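Local coordinates for sulfate adenylyltransferase (Allochromatium vinosum, PDB 4DNX), which catalyses the transfer of the adenylyl group of ATP to sulfate, giving adenosine 5'-phosphosulfate and diphosphate, at residues Gly191-Val196 with Glu220-Val225; Leu211-Met216 with Leu253-Asn258; Met287-Phe292 with Leu323-Phe328. One frame throughout, in Å; residues are numbered along the deposited sequence.

Contact 1: Gly191-Val196 with Glu220-Val225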
loop_
_atom_site.group_PDB
_atom_site.type_symbol
_atom_site.label_atom_id
_atom_site.label_comp_id
_atom_site.label_asym_id
_atom_site.label_seq_id
_atom_site.Cartn_x
_atom_site.Cartn_y
_atom_site.Cartn_z
ATOM N N GLY A 191 -18.195 0.015 3.055
ATOM C CA GLY A 191 -19.591 -0.421 3.301
ATOM C C GLY A 191 -20.153 -1.515 2.405
ATOM O O GLY A 191 -21.367 -1.796 2.429
ATOM N N TRP A 192 -19.290 -2.113 1.578
ATOM C CA TRP A 192 -19.732 -3.131 0.615
ATOM C C TRP A 192 -20.109 -4.436 1.324
ATOM O O TRP A 192 -19.315 -4.930 2.169
ATOM C CB TRP A 192 -18.613 -3.423 -0.384
ATOM C CG TRP A 192 -18.260 -2.271 -1.282
ATOM C CD1 TRP A 192 -18.888 -1.035 -1.387
ATOM C CD2 TRP A 192 -17.202 -2.270 -2.230
ATOM N NE1 TRP A 192 -18.242 -0.267 -2.343
ATOM C CE2 TRP A 192 -17.225 -1.009 -2.895
ATOM C CE3 TRP A 192 -16.213 -3.221 -2.588
ATOM C CZ2 TRP A 192 -16.293 -0.671 -3.908
ATOM C CZ3 TRP A 192 -15.282 -2.874 -3.615
ATOM C CH2 TRP A 192 -15.339 -1.629 -4.249
ATOM N N GLN A 193 -21.293 -4.977 0.978
ATOM C CA GLN A 193 -21.823 -6.242 1.533
ATOM C C GLN A 193 -21.646 -7.442 0.598
ATOM O O GLN A 193 -21.439 -8.565 1.050
ATOM C CB GLN A 193 -23.328 -6.118 1.802
ATOM C CG GLN A 193 -23.761 -4.909 2.593
ATOM C CD GLN A 193 -23.551 -5.103 4.065
ATOM O OE1 GLN A 193 -22.533 -5.650 4.499
ATOM N NE2 GLN A 193 -24.509 -4.649 4.850
ATOM N N LYS A 194 -21.744 -7.191 -0.712
ATOM C CA LYS A 194 -21.459 -8.213 -1.713
ATOM C C LYS A 194 -20.406 -7.620 -2.631
ATOM O O LYS A 194 -20.477 -6.440 -3.027
ATOM C CB LYS A 194 -22.722 -8.622 -2.471
ATOM C CG LYS A 194 -23.640 -9.472 -1.583
ATOM C CD LYS A 194 -24.940 -9.782 -2.281
ATOM C CE LYS A 194 -25.764 -10.761 -1.433
ATOM N NZ LYS A 194 -27.187 -10.828 -1.883
ATOM N N ILE A 195 -19.387 -8.416 -2.925
ATOM C CA ILE A 195 -18.200 -7.900 -3.633
ATOM C C ILE A 195 -17.761 -8.923 -4.679
ATOM O O ILE A 195 -17.500 -10.089 -4.327
ATOM C CB ILE A 195 -16.994 -7.682 -2.624
ATOM C CG1 ILE A 195 -17.423 -6.758 -1.453
ATOM C CG2 ILE A 195 -15.779 -7.127 -3.356
ATOM C CD1 ILE A 195 -17.988 -7.514 -0.257
ATOM N N VAL A 196 -17.704 -8.512 -5.959
ATOM C CA VAL A 196 -17.205 -9.400 -7.040
ATOM C C VAL A 196 -15.700 -9.209 -7.194
ATOM O O VAL A 196 -15.226 -8.078 -7.127
ATOM C CB VAL A 196 -17.884 -8.995 -8.367
ATOM C CG1 VAL A 196 -17.243 -9.730 -9.580
ATOM C CG2 VAL A 196 -19.404 -9.237 -8.294
ATOM N N GLU A 220 -26.187 -8.749 -7.352
ATOM C CA GLU A 220 -26.492 -7.501 -6.626
ATOM C C GLU A 220 -25.300 -6.998 -5.808
ATOM O O GLU A 220 -25.454 -6.633 -4.636
ATOM C CB GLU A 220 -27.738 -7.678 -5.741
ATOM C CG GLU A 220 -29.043 -7.697 -6.532
ATOM C CD GLU A 220 -30.196 -8.399 -5.793
ATOM O OE1 GLU A 220 -31.228 -8.670 -6.441
ATOM O OE2 GLU A 220 -30.082 -8.681 -4.572
ATOM N N ALA A 221 -24.115 -7.000 -6.422
ATOM C CA ALA A 221 -22.898 -6.551 -5.734
ATOM C C ALA A 221 -22.834 -5.035 -5.547
ATOM O O ALA A 221 -23.346 -4.226 -6.358
ATOM C CB ALA A 221 -21.664 -7.007 -6.470
ATOM N N ASP A 222 -22.166 -4.641 -4.474
ATOM C CA ASP A 222 -21.927 -3.245 -4.179
ATOM C C ASP A 222 -20.630 -2.740 -4.805
ATOM O O ASP A 222 -20.428 -1.522 -4.957
ATOM C CB ASP A 222 -21.810 -3.130 -2.656
ATOM C CG ASP A 222 -23.103 -3.467 -1.949
ATOM O OD1 ASP A 222 -24.137 -2.849 -2.280
ATOM O OD2 ASP A 222 -23.079 -4.390 -1.104
ATOM N N GLY A 223 -19.740 -3.662 -5.161
ATOM C CA GLY A 223 -18.470 -3.239 -5.704
ATOM C C GLY A 223 -17.733 -4.390 -6.348
ATOM O O GLY A 223 -18.126 -5.548 -6.170
ATOM N N VAL A 224 -16.700 -4.042 -7.118
ATOM C CA VAL A 224 -15.752 -5.012 -7.716
ATOM C C VAL A 224 -14.319 -4.675 -7.288
ATOM O O VAL A 224 -13.922 -3.500 -7.242
ATOM C CB VAL A 224 -15.844 -5.028 -9.253
ATOM C CG1 VAL A 224 -15.586 -3.622 -9.862
ATOM C CG2 VAL A 224 -14.853 -6.045 -9.862
ATOM N N VAL A 225 -13.574 -5.718 -6.901
ATOM C CA VAL A 225 -12.151 -5.592 -6.649
ATOM C C VAL A 225 -11.488 -6.100 -7.936
ATOM O O VAL A 225 -11.705 -7.288 -8.303
ATOM C CB VAL A 225 -11.709 -6.460 -5.450
ATOM C CG1 VAL A 225 -10.163 -6.302 -5.281
ATOM C CG2 VAL A 225 -12.411 -5.995 -4.147
#
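Trp192 lays one face of its indole over the backbone of Asp222 and Gly223, and Gly223 CA stands 3.5 Å from the centroid of the six-membered ring, almost exactly on the ring normal, in a CH-pi contact. Glycine suits this place because a CB built here would run into Trp192 CE2. At the rim of the same ring, near its plane, lies Val225 CG2. Beside the indole, Asp222 takes two backbone N-H groups on a single oxygen: Gln193 N lies 2.8 Å from Asp222 OD2 and Lys194 N 3.1 Å from the same atom, both on its anti side but from opposite faces of the carboxylate plane. The backbone answers in return, Asp222 N donating to Lys194 O at 2.9 Å. A short acidic side chain is well matched to gathering the two N-H groups of a turning chain just ahead of a strand.

The two segments then enter neighbouring parallel strands of the five-stranded Rossmann-like sheet, as the first and last members of the beta-alpha-beta unit 195-200, 206-219, 223-230. Val196 N bonds to Gly223 O, and Val196 O receives Val225 N at 2.9 Å. With CG2 set anti to its carbonyl carbon, Val196 turns that methyl onto Ala221 CB, 3.7 Å away, while helix 206-219 covers it through Ala215, Met216 and Val219. On the other face Ile195 CG2 meets Val225 CG2 at 3.6 Å.

Further out, Trp192 NE1 is held by the carbonyl of Asn258, which helps set the turn of the indole. Were Trp192 replaced by an alanine, the face over Gly223 would be lost, which would probably open a gap and leave Asn258 O without its indole donor. Ile187 of helix 180-190 packs against both Trp192 and Ile195.

Contact 2: Leu211-Met216 with Leu253-Asn258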
loop_
_atom_site.group_PDB
_atom_site.type_symbol
_atom_site.label_atom_id
_atom_site.label_comp_id
_atom_site.label_asym_id
_atom_site.label_seq_id
_atom_site.Cartn_x
_atom_site.Cartn_y
_atom_site.Cartn_z
ATOM N N LEU A 211 -18.229 -7.292 -18.481
ATOM C CA LEU A 211 -18.322 -8.552 -17.776
ATOM C C LEU A 211 -18.389 -8.317 -16.278
ATOM O O LEU A 211 -19.214 -8.941 -15.607
ATOM C CB LEU A 211 -17.105 -9.414 -18.059
ATOM C CG LEU A 211 -17.157 -10.816 -17.481
ATOM C CD1 LEU A 211 -18.364 -11.564 -18.063
ATOM C CD2 LEU A 211 -15.859 -11.485 -17.867
ATOM N N CYS A 212 -17.551 -7.401 -15.779
ATOM C CA CYS A 212 -17.599 -7.025 -14.341
ATOM C C CYS A 212 -18.974 -6.467 -13.986
ATOM O O CYS A 212 -19.554 -6.854 -12.960
ATOM C CB CYS A 212 -16.513 -6.008 -13.998
ATOM S SG CYS A 212 -14.876 -6.757 -13.962
ATOM N N LYS A 213 -19.515 -5.604 -14.848
ATOM C CA LYS A 213 -20.844 -4.991 -14.595
ATOM C C LYS A 213 -21.976 -6.003 -14.625
ATOM O O LYS A 213 -22.884 -5.938 -13.759
ATOM C CB LYS A 213 -21.088 -3.838 -15.591
ATOM C CG LYS A 213 -20.173 -2.663 -15.283
ATOM C CD LYS A 213 -20.314 -1.548 -16.332
ATOM C CE LYS A 213 -19.577 -0.307 -15.934
ATOM N NZ LYS A 213 -19.711 0.643 -17.123
ATOM N N MET A 214 -21.933 -6.932 -15.597
ATOM C CA MET A 214 -22.904 -8.072 -15.648
ATOM C C MET A 214 -22.878 -8.902 -14.375
ATOM O O MET A 214 -23.938 -9.249 -13.827
ATOM C CB MET A 214 -22.594 -9.007 -16.837
ATOM C CG MET A 214 -23.039 -8.445 -18.141
ATOM S SD MET A 214 -22.560 -9.657 -19.433
ATOM C CE MET A 214 -21.394 -8.688 -20.376
ATOM N N ALA A 215 -21.671 -9.221 -13.914
ATOM C CA ALA A 215 -21.518 -10.002 -12.682
ATOM C C ALA A 215 -22.097 -9.218 -11.490
ATOM O O ALA A 215 -22.889 -9.782 -10.686
ATOM C CB ALA A 215 -20.068 -10.400 -12.429
ATOM N N MET A 216 -21.749 -7.930 -11.403
ATOM C CA MET A 216 -22.250 -7.095 -10.318
ATOM C C MET A 216 -23.778 -7.029 -10.312
ATOM O O MET A 216 -24.386 -7.134 -9.238
ATOM C CB MET A 216 -21.648 -5.697 -10.365
ATOM C CG MET A 216 -20.127 -5.708 -10.194
ATOM S SD MET A 216 -19.374 -4.154 -10.754
ATOM C CE MET A 216 -19.769 -3.244 -9.298
ATOM N N LEU A 253 -14.298 7.020 -14.897
ATOM C CA LEU A 253 -15.195 7.647 -15.861
ATOM C C LEU A 253 -16.450 6.808 -16.189
ATOM O O LEU A 253 -17.486 7.366 -16.583
ATOM C CB LEU A 253 -14.449 7.995 -17.164
ATOM C CG LEU A 253 -13.266 8.980 -17.071
ATOM C CD1 LEU A 253 -12.648 9.209 -18.442
ATOM C CD2 LEU A 253 -13.678 10.345 -16.440
ATOM N N TYR A 254 -16.374 5.489 -16.023
ATOM C CA TYR A 254 -17.430 4.604 -16.527
ATOM C C TYR A 254 -18.117 3.754 -15.438
ATOM O O TYR A 254 -19.080 3.020 -15.717
ATOM C CB TYR A 254 -16.905 3.760 -17.696
ATOM C CG TYR A 254 -16.549 4.609 -18.919
ATOM C CD1 TYR A 254 -17.549 5.019 -19.816
ATOM C CD2 TYR A 254 -15.260 5.064 -19.128
ATOM C CE1 TYR A 254 -17.244 5.798 -20.932
ATOM C CE2 TYR A 254 -14.931 5.853 -20.217
ATOM C CZ TYR A 254 -15.928 6.220 -21.117
ATOM O OH TYR A 254 -15.630 6.995 -22.213
ATOM N N PHE A 255 -17.622 3.827 -14.204
ATOM C CA PHE A 255 -18.327 3.160 -13.110
ATOM C C PHE A 255 -18.948 4.187 -12.163
ATOM O O PHE A 255 -18.441 5.298 -12.072
ATOM C CB PHE A 255 -17.352 2.291 -12.321
ATOM C CG PHE A 255 -17.044 0.958 -12.982
ATOM C CD1 PHE A 255 -16.165 0.885 -14.096
ATOM C CD2 PHE A 255 -17.587 -0.231 -12.468
ATOM C CE1 PHE A 255 -15.869 -0.374 -14.687
ATOM C CE2 PHE A 255 -17.278 -1.504 -13.044
ATOM C CZ PHE A 255 -16.415 -1.564 -14.161
ATOM N N PRO A 256 -20.009 3.824 -11.443
ATOM C CA PRO A 256 -20.566 4.759 -10.451
ATOM C C PRO A 256 -19.608 5.008 -9.271
ATOM O O PRO A 256 -18.666 4.249 -9.070
ATOM C CB PRO A 256 -21.835 4.060 -9.966
ATOM C CG PRO A 256 -22.075 2.918 -10.885
ATOM C CD PRO A 256 -20.762 2.559 -11.497
ATOM N N PRO A 257 -19.859 6.044 -8.483
ATOM C CA PRO A 257 -19.030 6.305 -7.284
ATOM C C PRO A 257 -19.003 5.147 -6.283
ATOM O O PRO A 257 -20.012 4.488 -6.036
ATOM C CB PRO A 257 -19.729 7.501 -6.622
ATOM C CG PRO A 257 -20.492 8.126 -7.711
ATOM C CD PRO A 257 -20.947 7.031 -8.608
ATOM N N ASN A 258 -17.826 4.938 -5.713
ATOM C CA ASN A 258 -17.609 3.898 -4.704
ATOM C C ASN A 258 -18.044 2.492 -5.163
ATOM O O ASN A 258 -18.775 1.780 -4.441
ATOM C CB ASN A 258 -18.302 4.281 -3.379
ATOM C CG ASN A 258 -17.859 3.347 -2.234
ATOM O OD1 ASN A 258 -16.699 2.896 -2.239
ATOM N ND2 ASN A 258 -18.762 3.028 -1.300
#
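Two helices of the Rossmann-like domain meet here: helix 206-219, the connection of a beta-alpha-beta unit, presents Lys213 to the C-terminal end of helix 240-254, where Phe255 is the first residue to leave helical geometry. Lysine suits the place because its long aliphatic chain can lie on a ring while its ammonium reaches a carbonyl. Extended beyond CG (chi2 175°), the chain carries Lys213 CE over the middle of the Phe255 ring, 3.7 Å from the centroid, and CG also touches the ring at CE2. Lys213 NZ lies farther above the same face, 4.7 Å from the Phe255 ring centroid, a cation-pi contact. Lys213 NZ donates to Tyr254 O at 2.8 Å, approaching from above the carbonyl plane. Glu209, one turn earlier on the helix, forms a salt bridge with this ammonium, so the ammonium has three partners, which would probably steady its charge. Tyr254 itself turns its hydroxyl to Glu382.

Apolar and sulfur-bearing groups suit the rim of the phenylalanine. Cys212 CB lies 4.4 Å from Phe255 CZ, and Met216, one helical turn further on, makes a Met-aromatic contact at the ring edge, its SD 4.1 Å from Phe255 CE2.

Contact 3: Met287-Phe292 with Leu323-Phe328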
loop_
_atom_site.group_PDB
_atom_site.type_symbol
_atom_site.label_atom_id
_atom_site.label_comp_id
_atom_site.label_asym_id
_atom_site.label_seq_id
_atom_site.Cartn_x
_atom_site.Cartn_y
_atom_site.Cartn_z
ATOM N N MET A 287 -9.473 -12.397 1.094
ATOM C CA MET A 287 -9.427 -10.948 0.935
ATOM C C MET A 287 -10.822 -10.286 1.120
ATOM O O MET A 287 -10.872 -9.068 1.309
ATOM C CB MET A 287 -8.731 -10.576 -0.377
ATOM C CG MET A 287 -9.685 -10.474 -1.515
ATOM S SD MET A 287 -8.739 -10.242 -3.054
ATOM C CE MET A 287 -10.137 -9.923 -4.174
ATOM N N GLY A 288 -11.923 -11.083 1.192
ATOM C CA GLY A 288 -13.235 -10.534 1.519
ATOM C C GLY A 288 -14.246 -10.513 0.370
ATOM O O GLY A 288 -15.364 -9.995 0.537
ATOM N N ALA A 289 -13.857 -11.054 -0.785
ATOM C CA ALA A 289 -14.797 -11.119 -1.915
ATOM C C ALA A 289 -15.841 -12.195 -1.657
ATOM O O ALA A 289 -15.523 -13.257 -1.077
ATOM C CB ALA A 289 -14.068 -11.391 -3.229
ATOM N N THR A 290 -17.074 -11.927 -2.095
ATOM C CA THR A 290 -18.165 -12.872 -1.951
ATOM C C THR A 290 -18.421 -13.671 -3.233
ATOM O O THR A 290 -19.092 -14.723 -3.185
ATOM C CB THR A 290 -19.488 -12.172 -1.490
ATOM O OG1 THR A 290 -19.850 -11.165 -2.433
ATOM C CG2 THR A 290 -19.367 -11.526 -0.122
ATOM N N HIS A 291 -17.945 -13.147 -4.368
ATOM C CA HIS A 291 -18.157 -13.728 -5.694
ATOM C C HIS A 291 -16.858 -13.608 -6.492
ATOM O O HIS A 291 -16.139 -12.626 -6.349
ATOM C CB HIS A 291 -19.296 -12.986 -6.399
ATOM C CG HIS A 291 -20.619 -13.205 -5.744
ATOM N ND1 HIS A 291 -21.032 -12.493 -4.630
ATOM C CD2 HIS A 291 -21.607 -14.089 -6.009
ATOM C CE1 HIS A 291 -22.215 -12.925 -4.244
ATOM N NE2 HIS A 291 -22.589 -13.893 -5.064
ATOM N N PHE A 292 -16.575 -14.573 -7.349
ATOM C CA PHE A 292 -15.370 -14.580 -8.141
ATOM C C PHE A 292 -15.721 -14.964 -9.566
ATOM O O PHE A 292 -16.414 -15.960 -9.776
ATOM C CB PHE A 292 -14.368 -15.614 -7.569
ATOM C CG PHE A 292 -13.118 -15.777 -8.403
ATOM C CD1 PHE A 292 -12.421 -14.677 -8.870
ATOM C CD2 PHE A 292 -12.612 -17.054 -8.651
ATOM C CE1 PHE A 292 -11.228 -14.827 -9.642
ATOM C CE2 PHE A 292 -11.458 -17.220 -9.401
ATOM C CZ PHE A 292 -10.759 -16.118 -9.893
ATOM N N LEU A 323 -15.711 -23.788 1.002
ATOM C CA LEU A 323 -15.645 -22.401 0.543
ATOM C C LEU A 323 -16.998 -21.766 0.655
ATOM O O LEU A 323 -17.996 -22.394 0.355
ATOM C CB LEU A 323 -15.220 -22.317 -0.933
ATOM C CG LEU A 323 -13.748 -22.658 -1.221
ATOM C CD1 LEU A 323 -13.510 -22.714 -2.730
ATOM C CD2 LEU A 323 -12.787 -21.672 -0.587
ATOM N N ALA A 324 -17.021 -20.502 1.058
ATOM C CA ALA A 324 -18.247 -19.739 1.058
ATOM C C ALA A 324 -18.372 -18.823 -0.143
ATOM O O ALA A 324 -19.479 -18.432 -0.496
ATOM C CB ALA A 324 -18.419 -18.952 2.366
ATOM N N ILE A 325 -17.237 -18.458 -0.753
ATOM C CA ILE A 325 -17.253 -17.615 -1.971
ATOM C C ILE A 325 -17.982 -18.353 -3.095
ATOM O O ILE A 325 -17.881 -19.600 -3.201
ATOM C CB ILE A 325 -15.822 -17.176 -2.372
ATOM C CG1 ILE A 325 -15.838 -16.126 -3.505
ATOM C CG2 ILE A 325 -14.907 -18.399 -2.728
ATOM C CD1 ILE A 325 -14.452 -15.389 -3.742
ATOM N N GLU A 326 -18.724 -17.602 -3.914
ATOM C CA GLU A 326 -19.522 -18.186 -5.006
ATOM C C GLU A 326 -18.875 -17.829 -6.344
ATOM O O GLU A 326 -18.213 -16.813 -6.447
ATOM C CB GLU A 326 -20.946 -17.628 -4.976
ATOM C CG GLU A 326 -21.752 -18.092 -3.776
ATOM C CD GLU A 326 -23.150 -17.519 -3.783
ATOM O OE1 GLU A 326 -23.551 -16.906 -2.759
ATOM O OE2 GLU A 326 -23.842 -17.662 -4.824
ATOM N N ILE A 327 -19.077 -18.671 -7.361
ATOM C CA ILE A 327 -18.483 -18.416 -8.663
ATOM C C ILE A 327 -19.537 -17.785 -9.559
ATOM O O ILE A 327 -20.667 -18.282 -9.621
ATOM C CB ILE A 327 -17.967 -19.723 -9.319
ATOM C CG1 ILE A 327 -16.883 -20.405 -8.433
ATOM C CG2 ILE A 327 -17.436 -19.439 -10.766
ATOM C CD1 ILE A 327 -15.800 -19.475 -7.854
ATOM N N PHE A 328 -19.161 -16.705 -10.240
ATOM C CA PHE A 328 -19.937 -16.190 -11.345
ATOM C C PHE A 328 -19.350 -16.805 -12.620
ATOM O O PHE A 328 -18.177 -16.568 -12.929
ATOM C CB PHE A 328 -19.840 -14.662 -11.454
ATOM C CG PHE A 328 -20.649 -14.120 -12.628
ATOM C CD1 PHE A 328 -20.054 -13.863 -13.855
ATOM C CD2 PHE A 328 -22.018 -13.942 -12.490
ATOM C CE1 PHE A 328 -20.851 -13.389 -14.956
ATOM C CE2 PHE A 328 -22.803 -13.461 -13.573
ATOM C CZ PHE A 328 -22.203 -13.199 -14.791
HETATM O O HOH W 1 -20.651 -15.722 -1.228
HETATM O O HOH W 2 -25.257 -14.929 -4.576
#
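Parallel strand pairing joins His291-Phe292 to Glu326-Phe328, in two neighbouring strands at one edge of the five-stranded Rossmann-like sheet and the ends of the beta-alpha-beta unit 291-294, 309-316, 326-329; strand 326-329 is outermost within the chain. Glu326 sits between two backbone bonds: Glu326 N donates to Thr290 O at 3.0 Å, and Glu326 O accepts from Phe292 N at 2.9 Å. Phe328 N then continues the pairing to Phe292 O.

On the face of Phe292 and Ile327 the contact is apolar. Ile325, just ahead of the strand and with CG1 anti to its backbone N (chi1 -171°), sends CD1 across to within 3.8 Å of Phe292 CB and 4.0 Å of Ala289 CB. Ile327 CD1 approaches Phe292 CD2 at the ring edge, 4.1 Å away, and beta-branched Ile327 fits its strand well.

The other face is polar. His291 and Glu326 run side by side in the same direction, with His291 CD2 3.7 Å from Glu326 CB. A water lies in the plane of the imidazole, 2.9 Å from His291 NE2, and gives a weak bond to Glu326 OE2. At the far nitrogen, His291 ND1 and Thr290 OG1 are 2.8 Å apart and hydrogen-bonded. The two bonds help set the turn of the ring, and histidine and glutamate meet through solvent, not as a direct ion pair.

Contacts 1 and 3 pair parallel strands of one sheet, and strands 195-200 of contact 1 and 291-294 of contact 3 are neighbours: Thr290 OG1 accepts from Ile195 N, and His291 N meets Ile195 O. Contact 1 belongs to the sheet's interior, although its loop residues Gln193, Lys194 and Glu220 are exposed; contact 3 reaches the outermost strand 326-329, where Glu326 is exposed and water enters the bonding. Contact 2, partly buried in the helical layer beside the sheet, has Phe255 and Cys212 buried and Lys213 partly exposed; it relies on one lysine and a ring. Helix 206-219 nevertheless ties all three together: Met216 packs on Gly223 and Val224, and Ala215 touches Phe328.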